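Long-range contact in cellulose hydrolase (Bacillus licheniformis, PDB 4YZT), which probably hydrolyses internal beta-1,4-glucosidic bonds of cellulose as a family 5 endoglucanase, and binds cellotetraose: residues S226-W240 against N278-F290. Sequence-based numbering, arbitrary orientation. Where two conformers were deposited one is given.
Sequences SPWDYVSNWWGRTTW and NEKHSKWLYHDTF
Tyr-286 reaches from its helix into the corner made by Trp-240 and Tyr-230, and each step along its side chain meets a different neighbour. Tyr-286 CB lies 4.0 Å from both Trp-240 CE3 and Tyr-230 CE2. Beyond it the ring divides its contacts: Tyr-286 CD2 points at the centre of one indole face, 3.7 Å from Trp-240 CD2, in an edge-to-face pair with planes at 79°, while CG and CD2 pass obliquely by Tyr-230 CE2. Tyr-286 CE2 lies 3.3 Å from Ser-226 O and also touches Pro-227 CD, and Tyr-286 CZ meets Val-231 CG1 at 3.9 Å. With CG anti to the backbone N (chi1 -176°), the ring is aimed at the 226-240 segment, and Tyr-286 OH donates to Ser-226 O at 2.7 Å, from above the carbonyl plane. In this (beta/alpha)8 barrel, the loop after strand 218-224 is thus held against helix 280-296, which follows the next strand; the side chain of Val-231 is about 8 Å from a bound glucose unit. A leucine in place of Tyr-286 would probably leave Ser-226 O without this donor and the indole face without its aromatic edge. One turn nearer the helix N-terminus, Ser-282 OG accepts from Trp-240 N (3.0 Å, 163°) and donates to Glu-279 OE1, the N-cap carboxylate. One water links Tyr-230 OH to Glu-279 O.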
loop_
_atom_site.group_PDB
_atom_site.type_symbol
_atom_site.label_atom_id
_atom_site.label_comp_id
_atom_site.label_asym_id
_atom_site.label_seq_id
_atom_site.Cartn_x
_atom_site.Cartn_y
_atom_site.Cartn_z
ATOM N N SER A 226 -8.244 -3.310 -4.108
ATOM C CA SER A 226 -9.264 -2.755 -4.994
ATOM C C SER A 226 -9.710 -1.360 -4.585
ATOM O O SER A 226 -9.804 -1.049 -3.401
ATOM C CB SER A 226 -10.471 -3.689 -5.051
ATOM O OG SER A 226 -10.079 -4.927 -5.610
ATOM N N PRO A 227 -9.969 -0.490 -5.582
ATOM C CA PRO A 227 -9.820 -0.694 -7.028
ATOM C C PRO A 227 -8.358 -0.578 -7.439
ATOM O O PRO A 227 -7.684 0.361 -7.017
ATOM C CB PRO A 227 -10.650 0.447 -7.650
ATOM C CG PRO A 227 -11.390 1.105 -6.481
ATOM C CD PRO A 227 -10.558 0.823 -5.273
ATOM N N TRP A 228 -7.875 -1.525 -8.233
ATOM C CA TRP A 228 -6.462 -1.562 -8.609
ATOM C C TRP A 228 -5.984 -0.245 -9.219
ATOM O O TRP A 228 -4.880 0.218 -8.918
ATOM C CB TRP A 228 -6.200 -2.689 -9.603
ATOM C CG TRP A 228 -4.774 -2.746 -10.029
ATOM C CD1 TRP A 228 -4.258 -2.365 -11.235
ATOM C CD2 TRP A 228 -3.670 -3.225 -9.249
ATOM N NE1 TRP A 228 -2.894 -2.564 -11.248
ATOM C CE2 TRP A 228 -2.509 -3.087 -10.040
ATOM C CE3 TRP A 228 -3.552 -3.750 -7.954
ATOM C CZ2 TRP A 228 -1.247 -3.465 -9.581
ATOM C CZ3 TRP A 228 -2.293 -4.115 -7.497
ATOM C CH2 TRP A 228 -1.160 -3.976 -8.314
ATOM N N ASP A 229 -6.817 0.356 -10.068
ATOM C CA ASP A 229 -6.371 1.552 -10.773
ATOM C C ASP A 229 -6.392 2.792 -9.870
ATOM O O ASP A 229 -5.683 3.763 -10.138
ATOM C CB ASP A 229 -7.178 1.784 -12.069
ATOM C CG ASP A 229 -8.667 1.521 -11.924
ATOM O OD1 ASP A 229 -9.112 0.854 -10.966
ATOM O OD2 ASP A 229 -9.408 2.002 -12.802
ATOM N N TYR A 230 -7.147 2.757 -8.771
ATOM C CA TYR A 230 -7.025 3.836 -7.801
ATOM C C TYR A 230 -5.758 3.640 -6.957
ATOM O O TYR A 230 -4.966 4.580 -6.805
ATOM C CB TYR A 230 -8.254 3.962 -6.867
ATOM C CG TYR A 230 -7.860 4.782 -5.657
ATOM C CD1 TYR A 230 -7.520 6.136 -5.789
ATOM C CD2 TYR A 230 -7.713 4.183 -4.402
ATOM C CE1 TYR A 230 -7.094 6.882 -4.694
ATOM C CE2 TYR A 230 -7.278 4.924 -3.297
ATOM C CZ TYR A 230 -6.971 6.266 -3.452
ATOM O OH TYR A 230 -6.536 7.003 -2.371
ATOM N N VAL A 231 -5.554 2.438 -6.410
ATOM C CA VAL A 231 -4.435 2.266 -5.484
ATOM C C VAL A 231 -3.108 2.449 -6.206
ATOM O O VAL A 231 -2.150 2.940 -5.609
ATOM C CB VAL A 231 -4.470 0.893 -4.734
ATOM C CG1 VAL A 231 -5.767 0.753 -3.947
ATOM C CG2 VAL A 231 -4.295 -0.269 -5.668
ATOM N N SER A 232 -3.078 2.128 -7.499
ATOM C CA SER A 232 -1.847 2.249 -8.297
ATOM C C SER A 232 -1.759 3.530 -9.138
ATOM O O SER A 232 -0.754 3.755 -9.847
ATOM C CB SER A 232 -1.707 1.046 -9.236
ATOM O OG SER A 232 -1.677 -0.170 -8.508
ATOM N N ASN A 233 -2.789 4.368 -9.049
ATOM C CA ASN A 233 -2.948 5.543 -9.928
ATOM C C ASN A 233 -2.731 5.156 -11.391
ATOM O O ASN A 233 -1.807 5.625 -12.050
ATOM C CB ASN A 233 -2.001 6.678 -9.529
ATOM C CG ASN A 233 -2.270 7.959 -10.314
ATOM O OD1 ASN A 233 -3.308 8.091 -10.969
ATOM N ND2 ASN A 233 -1.336 8.897 -10.262
ATOM N N TRP A 234 -3.583 4.258 -11.871
ATOM C CA TRP A 234 -3.604 3.908 -13.288
ATOM C C TRP A 234 -4.725 4.667 -14.005
ATOM O O TRP A 234 -5.775 4.924 -13.422
ATOM C CB TRP A 234 -3.810 2.398 -13.465
ATOM C CG TRP A 234 -2.578 1.544 -13.274
ATOM C CD1 TRP A 234 -1.424 1.890 -12.646
ATOM C CD2 TRP A 234 -2.393 0.202 -13.746
ATOM N NE1 TRP A 234 -0.527 0.843 -12.689
ATOM C CE2 TRP A 234 -1.100 -0.202 -13.366
ATOM C CE3 TRP A 234 -3.194 -0.690 -14.474
ATOM C CZ2 TRP A 234 -0.588 -1.462 -13.672
ATOM C CZ3 TRP A 234 -2.690 -1.940 -14.776
ATOM C CH2 TRP A 234 -1.396 -2.317 -14.372
ATOM N N TRP A 235 -4.502 4.990 -15.276
ATOM C CA TRP A 235 -5.532 5.548 -16.149
ATOM C C TRP A 235 -6.239 6.789 -15.618
ATOM O O TRP A 235 -7.414 7.011 -15.910
ATOM C CB TRP A 235 -6.582 4.472 -16.474
ATOM C CG TRP A 235 -5.979 3.184 -17.002
ATOM C CD1 TRP A 235 -5.035 3.059 -17.967
ATOM C CD2 TRP A 235 -6.312 1.850 -16.595
ATOM N NE1 TRP A 235 -4.743 1.735 -18.187
ATOM C CE2 TRP A 235 -5.511 0.972 -17.348
ATOM C CE3 TRP A 235 -7.196 1.316 -15.652
ATOM C CZ2 TRP A 235 -5.572 -0.418 -17.192
ATOM C CZ3 TRP A 235 -7.257 -0.054 -15.501
ATOM C CH2 TRP A 235 -6.452 -0.907 -16.269
ATOM N N GLY A 236 -5.527 7.598 -14.838
ATOM C CA GLY A 236 -6.078 8.847 -14.348
ATOM C C GLY A 236 -7.060 8.705 -13.197
ATOM O O GLY A 236 -7.778 9.661 -12.885
ATOM N N ARG A 237 -7.085 7.544 -12.540
ATOM C CA ARG A 237 -8.001 7.349 -11.408
ATOM C C ARG A 237 -7.369 7.893 -10.126
ATOM O O ARG A 237 -6.858 7.138 -9.298
ATOM C CB ARG A 237 -8.372 5.855 -11.240
ATOM C CG ARG A 237 -9.568 5.619 -10.308
ATOM C CD ARG A 237 -10.081 4.167 -10.340
ATOM N NE ARG A 237 -11.318 4.023 -9.571
ATOM C CZ ARG A 237 -12.188 3.025 -9.723
ATOM N NH1 ARG A 237 -11.955 2.067 -10.617
ATOM N NH2 ARG A 237 -13.302 2.984 -8.987
ATOM N N THR A 238 -7.430 9.209 -9.970
ATOM C CA THR A 238 -6.657 9.908 -8.963
ATOM C C THR A 238 -7.399 10.153 -7.653
ATOM O O THR A 238 -6.808 10.660 -6.703
ATOM C CB THR A 238 -6.197 11.278 -9.493
ATOM O OG1 THR A 238 -7.347 12.071 -9.820
ATOM C CG2 THR A 238 -5.327 11.123 -10.742
ATOM N N THR A 239 -8.693 9.839 -7.600
ATOM C CA THR A 239 -9.431 10.000 -6.343
ATOM C C THR A 239 -10.276 8.778 -6.024
ATOM O O THR A 239 -10.562 7.966 -6.904
ATOM C CB THR A 239 -10.363 11.231 -6.361
ATOM O OG1 THR A 239 -11.324 11.084 -7.412
ATOM C CG2 THR A 239 -9.558 12.505 -6.568
ATOM N N TRP A 240 -10.694 8.679 -4.767
ATOM C CA TRP A 240 -11.553 7.581 -4.312
ATOM C C TRP A 240 -12.481 8.075 -3.211
ATOM O O TRP A 240 -12.079 8.916 -2.397
ATOM C CB TRP A 240 -10.708 6.403 -3.795
ATOM C CG TRP A 240 -11.514 5.195 -3.361
ATOM C CD1 TRP A 240 -11.840 4.110 -4.122
ATOM C CD2 TRP A 240 -12.083 4.956 -2.063
ATOM N NE1 TRP A 240 -12.589 3.217 -3.385
ATOM C CE2 TRP A 240 -12.738 3.701 -2.114
ATOM C CE3 TRP A 240 -12.092 5.674 -0.860
ATOM C CZ2 TRP A 240 -13.408 3.147 -1.006
ATOM C CZ3 TRP A 240 -12.772 5.127 0.242
ATOM C CH2 TRP A 240 -13.419 3.875 0.156
ATOM N N ASN A 278 -1.434 9.410 -4.622
ATOM C CA ASN A 278 -0.845 10.489 -3.821
ATOM C C ASN A 278 -1.812 11.552 -3.286
ATOM O O ASN A 278 -1.426 12.356 -2.445
ATOM C CB ASN A 278 0.285 11.180 -4.617
ATOM C CG ASN A 278 -0.221 12.041 -5.777
ATOM O OD1 ASN A 278 -1.332 11.869 -6.278
ATOM N ND2 ASN A 278 0.627 12.959 -6.229
ATOM N N GLU A 279 -3.057 11.568 -3.746
ATOM C CA GLU A 279 -3.988 12.573 -3.247
ATOM C C GLU A 279 -4.316 12.249 -1.792
ATOM O O GLU A 279 -4.774 11.147 -1.481
ATOM C CB GLU A 279 -5.255 12.646 -4.112
ATOM C CG GLU A 279 -5.961 14.008 -4.074
ATOM C CD GLU A 279 -7.348 13.951 -3.429
ATOM O OE1 GLU A 279 -7.671 12.926 -2.800
ATOM O OE2 GLU A 279 -8.118 14.928 -3.568
ATOM N N LYS A 280 -4.032 13.205 -0.910
ATOM C CA LYS A 280 -4.162 13.038 0.534
ATOM C C LYS A 280 -5.527 12.620 1.027
ATOM O O LYS A 280 -5.646 11.657 1.765
ATOM C CB LYS A 280 -3.813 14.340 1.243
ATOM C CG LYS A 280 -2.534 14.293 2.014
ATOM C CD LYS A 280 -2.209 15.673 2.587
ATOM C CE LYS A 280 -0.732 15.821 2.748
ATOM N NZ LYS A 280 -0.364 17.246 2.977
ATOM N N HIS A 281 -6.541 13.401 0.671
ATOM C CA HIS A 281 -7.884 13.154 1.179
ATOM C C HIS A 281 -8.352 11.750 0.814
ATOM O O HIS A 281 -8.841 11.010 1.655
ATOM C CB HIS A 281 -8.877 14.180 0.643
ATOM C CG HIS A 281 -10.291 13.856 0.997
ATOM N ND1 HIS A 281 -10.857 14.223 2.198
ATOM C CD2 HIS A 281 -11.236 13.145 0.334
ATOM C CE1 HIS A 281 -12.101 13.780 2.248
ATOM N NE2 HIS A 281 -12.353 13.115 1.133
ATOM N N SER A 282 -8.204 11.384 -0.450
ATOM C CA SER A 282 -8.619 10.053 -0.878
ATOM C C SER A 282 -7.833 8.987 -0.141
ATOM O O SER A 282 -8.400 8.004 0.326
ATOM C CB SER A 282 -8.445 9.887 -2.380
ATOM O OG SER A 282 -9.330 10.744 -3.090
ATOM N N LYS A 283 -6.524 9.173 -0.041
ATOM C CA LYS A 283 -5.683 8.177 0.615
ATOM C C LYS A 283 -6.085 7.964 2.078
ATOM O O LYS A 283 -6.166 6.828 2.552
ATOM C CB LYS A 283 -4.214 8.582 0.530
ATOM C CG LYS A 283 -3.256 7.500 1.013
ATOM C CD LYS A 283 -1.949 8.116 1.513
ATOM C CE LYS A 283 -1.128 8.741 0.410
ATOM N NZ LYS A 283 0.034 9.511 0.997
ATOM N N TRP A 284 -6.346 9.062 2.787
ATOM C CA TRP A 284 -6.730 8.973 4.195
ATOM C C TRP A 284 -8.088 8.289 4.332
ATOM O O TRP A 284 -8.256 7.369 5.138
ATOM C CB TRP A 284 -6.751 10.365 4.841
ATOM C CG TRP A 284 -5.385 11.022 4.899
ATOM C CD1 TRP A 284 -4.191 10.457 4.558
ATOM C CD2 TRP A 284 -5.091 12.363 5.320
ATOM N NE1 TRP A 284 -3.171 11.361 4.744
ATOM C CE2 TRP A 284 -3.695 12.542 5.202
ATOM C CE3 TRP A 284 -5.870 13.431 5.786
ATOM C CZ2 TRP A 284 -3.058 13.746 5.538
ATOM C CZ3 TRP A 284 -5.232 14.640 6.113
ATOM C CH2 TRP A 284 -3.847 14.783 5.983
ATOM N N LEU A 285 -9.052 8.732 3.529
ATOM C CA LEU A 285 -10.386 8.125 3.509
ATOM C C LEU A 285 -10.359 6.624 3.158
ATOM O O LEU A 285 -11.088 5.826 3.744
ATOM C CB LEU A 285 -11.282 8.874 2.520
ATOM C CG LEU A 285 -12.750 8.434 2.461
ATOM C CD1 LEU A 285 -13.422 8.663 3.825
ATOM C CD2 LEU A 285 -13.486 9.188 1.377
ATOM N N TYR A 286 -9.545 6.255 2.180
ATOM C CA TYR A 286 -9.415 4.857 1.778
ATOM C C TYR A 286 -8.897 4.002 2.937
ATOM O O TYR A 286 -9.465 2.949 3.265
ATOM C CB TYR A 286 -8.488 4.738 0.561
ATOM C CG TYR A 286 -8.369 3.327 0.025
ATOM C CD1 TYR A 286 -7.405 2.454 0.515
ATOM C CD2 TYR A 286 -9.239 2.856 -0.958
ATOM C CE1 TYR A 286 -7.304 1.158 0.038
ATOM C CE2 TYR A 286 -9.128 1.570 -1.439
ATOM C CZ TYR A 286 -8.174 0.728 -0.934
ATOM O OH TYR A 286 -8.070 -0.563 -1.411
ATOM N N HIS A 287 -7.828 4.456 3.580
ATOM C CA HIS A 287 -7.245 3.655 4.650
ATOM C C HIS A 287 -8.185 3.562 5.856
ATOM O O HIS A 287 -8.389 2.474 6.401
ATOM C CB HIS A 287 -5.883 4.212 5.054
ATOM C CG HIS A 287 -4.784 3.844 4.104
ATOM N ND1 HIS A 287 -4.564 4.518 2.922
ATOM C CD2 HIS A 287 -3.848 2.862 4.157
ATOM C CE1 HIS A 287 -3.537 3.974 2.290
ATOM N NE2 HIS A 287 -3.085 2.966 3.016
ATOM N N ASP A 288 -8.781 4.678 6.266
ATOM C CA ASP A 288 -9.700 4.641 7.397
ATOM C C ASP A 288 -10.895 3.740 7.114
ATOM O O ASP A 288 -11.313 2.963 7.969
ATOM C CB ASP A 288 -10.205 6.040 7.760
ATOM C CG ASP A 288 -11.191 6.008 8.910
ATOM O OD1 ASP A 288 -10.758 5.819 10.072
ATOM O OD2 ASP A 288 -12.406 6.148 8.657
ATOM N N THR A 289 -11.432 3.843 5.903
ATOM C CA THR A 289 -12.617 3.079 5.544
ATOM C C THR A 289 -12.296 1.595 5.502
ATOM O O THR A 289 -13.018 0.788 6.098
ATOM C CB THR A 289 -13.191 3.516 4.180
ATOM O OG1 THR A 289 -13.509 4.914 4.226
ATOM C CG2 THR A 289 -14.449 2.728 3.840
ATOM N N PHE A 290 -11.216 1.229 4.811
ATOM C CA PHE A 290 -10.878 -0.184 4.719
ATOM C C PHE A 290 -10.497 -0.791 6.066
ATOM O O PHE A 290 -10.943 -1.888 6.399
ATOM C CB PHE A 290 -9.741 -0.447 3.732
ATOM C CG PHE A 290 -9.457 -1.906 3.572
ATOM C CD1 PHE A 290 -10.333 -2.710 2.856
ATOM C CD2 PHE A 290 -8.350 -2.490 4.179
ATOM C CE1 PHE A 290 -10.109 -4.067 2.734
ATOM C CE2 PHE A 290 -8.112 -3.849 4.054
ATOM C CZ PHE A 290 -8.989 -4.636 3.334
HETATM O O HOH W 1 -4.971 9.037 -3.142
HETATM O O HOH W 2 -4.640 9.843 -5.630
#